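Local coordinates for protein cysteine protease-like VirA (Shigella flexneri, PDB 3EB8) that is a secreted virulence effector needed by the bacterium to enter epithelial cells and to spread within and between them, at residues 156-161 with 277-282. Sequence-based numbering, arbitrary orientation.
Sequences TKIYFN and HIIKIN
Tyr159 and Lys280 meet as neighbours on adjacent parallel strands of a mixed beta-sheet, strand 157-160 running alongside strand 274-283. The roughly 115 residues joining them are mostly helical and include the region assigned to tubulin binding. The two segments exchange five backbone hydrogen bonds, among them Ile279 N to Lys157 O at 2.9 Å and 175°, the last from Asn161 N just past strand 157-160.

On the face carrying Tyr159, chi1 of -54° puts CG anti to the carbonyl carbon and turns one face of the phenol ring toward Lys280. Lys280 bends at its second torsion and passes the ring with CE 3.4 Å from Tyr159 CD1. Its ammonium ends over the ring face in a cation-pi contact, Lys280 NZ lying 4.3 Å from the centroid of the Tyr159 ring; NZ also makes a weak hydrogen bond to Asn162 OD1.

The opposite face is apolar and buried: helix 226-234 packs on Ile158, Phe160 and Ile281, the Ala235-Phe236 loop after it on Ile279, and helix 167-176 on Ile158. Ile158 and Ile279 run alongside each other, their CG2 methyls 4.1 Å apart. Phe160 and Ile281 are set roughly perpendicular, Phe160 CD1 4.0 Å from Ile281 CG2, and Phe228 packs on both.

At the start of the pairing the buried Thr156 hydroxyl is hydrogen-bonded with Asp147 OD2, and Thr156 OG1 accepts His277 N at 3.3 Å.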
loop_
_atom_site.group_PDB
_atom_site.type_symbol
_atom_site.label_atom_id
_atom_site.label_comp_id
_atom_site.label_asym_id
_atom_site.label_seq_id
_atom_site.Cartn_x
_atom_site.Cartn_y
_atom_site.Cartn_z
ATOM N N THR A 156 7.871 -4.500 7.639
ATOM C CA THR A 156 8.257 -3.656 6.496
ATOM C C THR A 156 8.846 -4.481 5.337
ATOM O O THR A 156 9.779 -5.279 5.528
ATOM C CB THR A 156 9.259 -2.520 6.910
ATOM O OG1 THR A 156 8.638 -1.638 7.858
ATOM C CG2 THR A 156 9.704 -1.710 5.700
ATOM N N LYS A 157 8.280 -4.304 4.146
ATOM C CA LYS A 157 8.841 -4.892 2.936
ATOM C C LYS A 157 8.770 -3.915 1.795
ATOM O O LYS A 157 7.785 -3.208 1.636
ATOM C CB LYS A 157 8.110 -6.165 2.552
ATOM C CG LYS A 157 8.413 -7.330 3.468
ATOM C CD LYS A 157 7.604 -8.557 3.083
ATOM C CE LYS A 157 7.980 -9.745 3.951
ATOM N NZ LYS A 157 6.889 -10.757 3.942
ATOM N N ILE A 158 9.817 -3.878 0.988
ATOM C CA ILE A 158 9.893 -2.914 -0.085
ATOM C C ILE A 158 10.211 -3.628 -1.377
ATOM O O ILE A 158 11.149 -4.422 -1.437
ATOM C CB ILE A 158 10.971 -1.868 0.189
ATOM C CG1 ILE A 158 10.714 -1.195 1.531
ATOM C CG2 ILE A 158 11.012 -0.837 -0.963
ATOM C CD1 ILE A 158 11.955 -0.684 2.190
ATOM N N TYR A 159 9.433 -3.331 -2.411
ATOM C CA TYR A 159 9.591 -3.979 -3.708
ATOM C C TYR A 159 9.755 -2.976 -4.839
ATOM O O TYR A 159 9.076 -1.959 -4.872
ATOM C CB TYR A 159 8.378 -4.843 -4.027
ATOM C CG TYR A 159 8.045 -5.842 -2.979
ATOM C CD1 TYR A 159 7.153 -5.531 -1.963
ATOM C CD2 TYR A 159 8.620 -7.110 -2.991
ATOM C CE1 TYR A 159 6.838 -6.457 -0.977
ATOM C CE2 TYR A 159 8.311 -8.049 -2.010
ATOM C CZ TYR A 159 7.413 -7.720 -1.008
ATOM O OH TYR A 159 7.102 -8.631 -0.024
ATOM N N PHE A 160 10.663 -3.256 -5.761
ATOM C CA PHE A 160 10.582 -2.614 -7.058
ATOM C C PHE A 160 10.181 -3.659 -8.085
ATOM O O PHE A 160 10.841 -4.686 -8.225
ATOM C CB PHE A 160 11.897 -1.961 -7.458
ATOM C CG PHE A 160 11.859 -1.352 -8.823
ATOM C CD1 PHE A 160 11.525 -0.027 -8.995
ATOM C CD2 PHE A 160 12.129 -2.105 -9.934
ATOM C CE1 PHE A 160 11.476 0.524 -10.256
ATOM C CE2 PHE A 160 12.077 -1.555 -11.189
ATOM C CZ PHE A 160 11.753 -0.245 -11.351
ATOM N N ASN A 161 9.090 -3.403 -8.794
ATOM C CA ASN A 161 8.583 -4.356 -9.777
ATOM C C ASN A 161 8.551 -5.797 -9.286
ATOM O O ASN A 161 9.066 -6.696 -9.935
ATOM C CB ASN A 161 9.353 -4.241 -11.098
ATOM C CG ASN A 161 8.578 -3.462 -12.151
ATOM O OD1 ASN A 161 7.614 -3.980 -12.721
ATOM N ND2 ASN A 161 8.982 -2.209 -12.406
ATOM N N HIS A 277 5.632 -0.614 7.046
ATOM C CA HIS A 277 5.192 -0.262 5.684
ATOM C C HIS A 277 5.339 -1.396 4.671
ATOM O O HIS A 277 6.334 -2.115 4.670
ATOM C CB HIS A 277 6.006 0.922 5.142
ATOM C CG HIS A 277 5.727 2.223 5.825
ATOM N ND1 HIS A 277 4.944 3.205 5.260
ATOM C CD2 HIS A 277 6.138 2.711 7.020
ATOM C CE1 HIS A 277 4.873 4.238 6.082
ATOM N NE2 HIS A 277 5.591 3.965 7.157
ATOM N N ILE A 278 4.356 -1.539 3.792
ATOM C CA ILE A 278 4.557 -2.341 2.597
ATOM C C ILE A 278 4.574 -1.409 1.388
ATOM O O ILE A 278 3.559 -0.807 1.024
ATOM C CB ILE A 278 3.504 -3.468 2.409
ATOM C CG1 ILE A 278 3.834 -4.693 3.280
ATOM C CG2 ILE A 278 3.538 -3.982 0.970
ATOM C CD1 ILE A 278 3.773 -4.465 4.742
ATOM N N ILE A 279 5.743 -1.307 0.772
ATOM C CA ILE A 279 5.988 -0.344 -0.283
ATOM C C ILE A 279 6.294 -1.028 -1.608
ATOM O O ILE A 279 7.268 -1.752 -1.733
ATOM C CB ILE A 279 7.148 0.590 0.119
ATOM C CG1 ILE A 279 6.707 1.443 1.314
ATOM C CG2 ILE A 279 7.580 1.462 -1.067
ATOM C CD1 ILE A 279 7.858 2.045 2.101
ATOM N N LYS A 280 5.436 -0.812 -2.590
ATOM C CA LYS A 280 5.676 -1.333 -3.930
ATOM C C LYS A 280 5.930 -0.178 -4.892
ATOM O O LYS A 280 5.149 0.770 -4.942
ATOM C CB LYS A 280 4.508 -2.192 -4.410
ATOM C CG LYS A 280 4.365 -3.495 -3.633
ATOM C CD LYS A 280 4.099 -4.677 -4.566
ATOM C CE LYS A 280 4.451 -6.006 -3.891
ATOM N NZ LYS A 280 4.470 -7.180 -4.818
ATOM N N ILE A 281 7.040 -0.253 -5.627
ATOM C CA ILE A 281 7.435 0.791 -6.556
ATOM C C ILE A 281 7.644 0.164 -7.911
ATOM O O ILE A 281 8.298 -0.879 -8.014
ATOM C CB ILE A 281 8.754 1.507 -6.114
ATOM C CG1 ILE A 281 8.583 2.151 -4.744
ATOM C CG2 ILE A 281 9.150 2.572 -7.122
ATOM C CD1 ILE A 281 9.854 2.522 -4.051
ATOM N N ASN A 282 7.085 0.809 -8.939
ATOM C CA ASN A 282 7.245 0.406 -10.323
ATOM C C ASN A 282 7.602 1.602 -11.203
ATOM O O ASN A 282 7.203 2.726 -10.921
ATOM C CB ASN A 282 5.971 -0.260 -10.833
ATOM C CG ASN A 282 5.700 -1.582 -10.139
ATOM O OD1 ASN A 282 6.376 -2.572 -10.399
ATOM N ND2 ASN A 282 4.719 -1.601 -9.240
#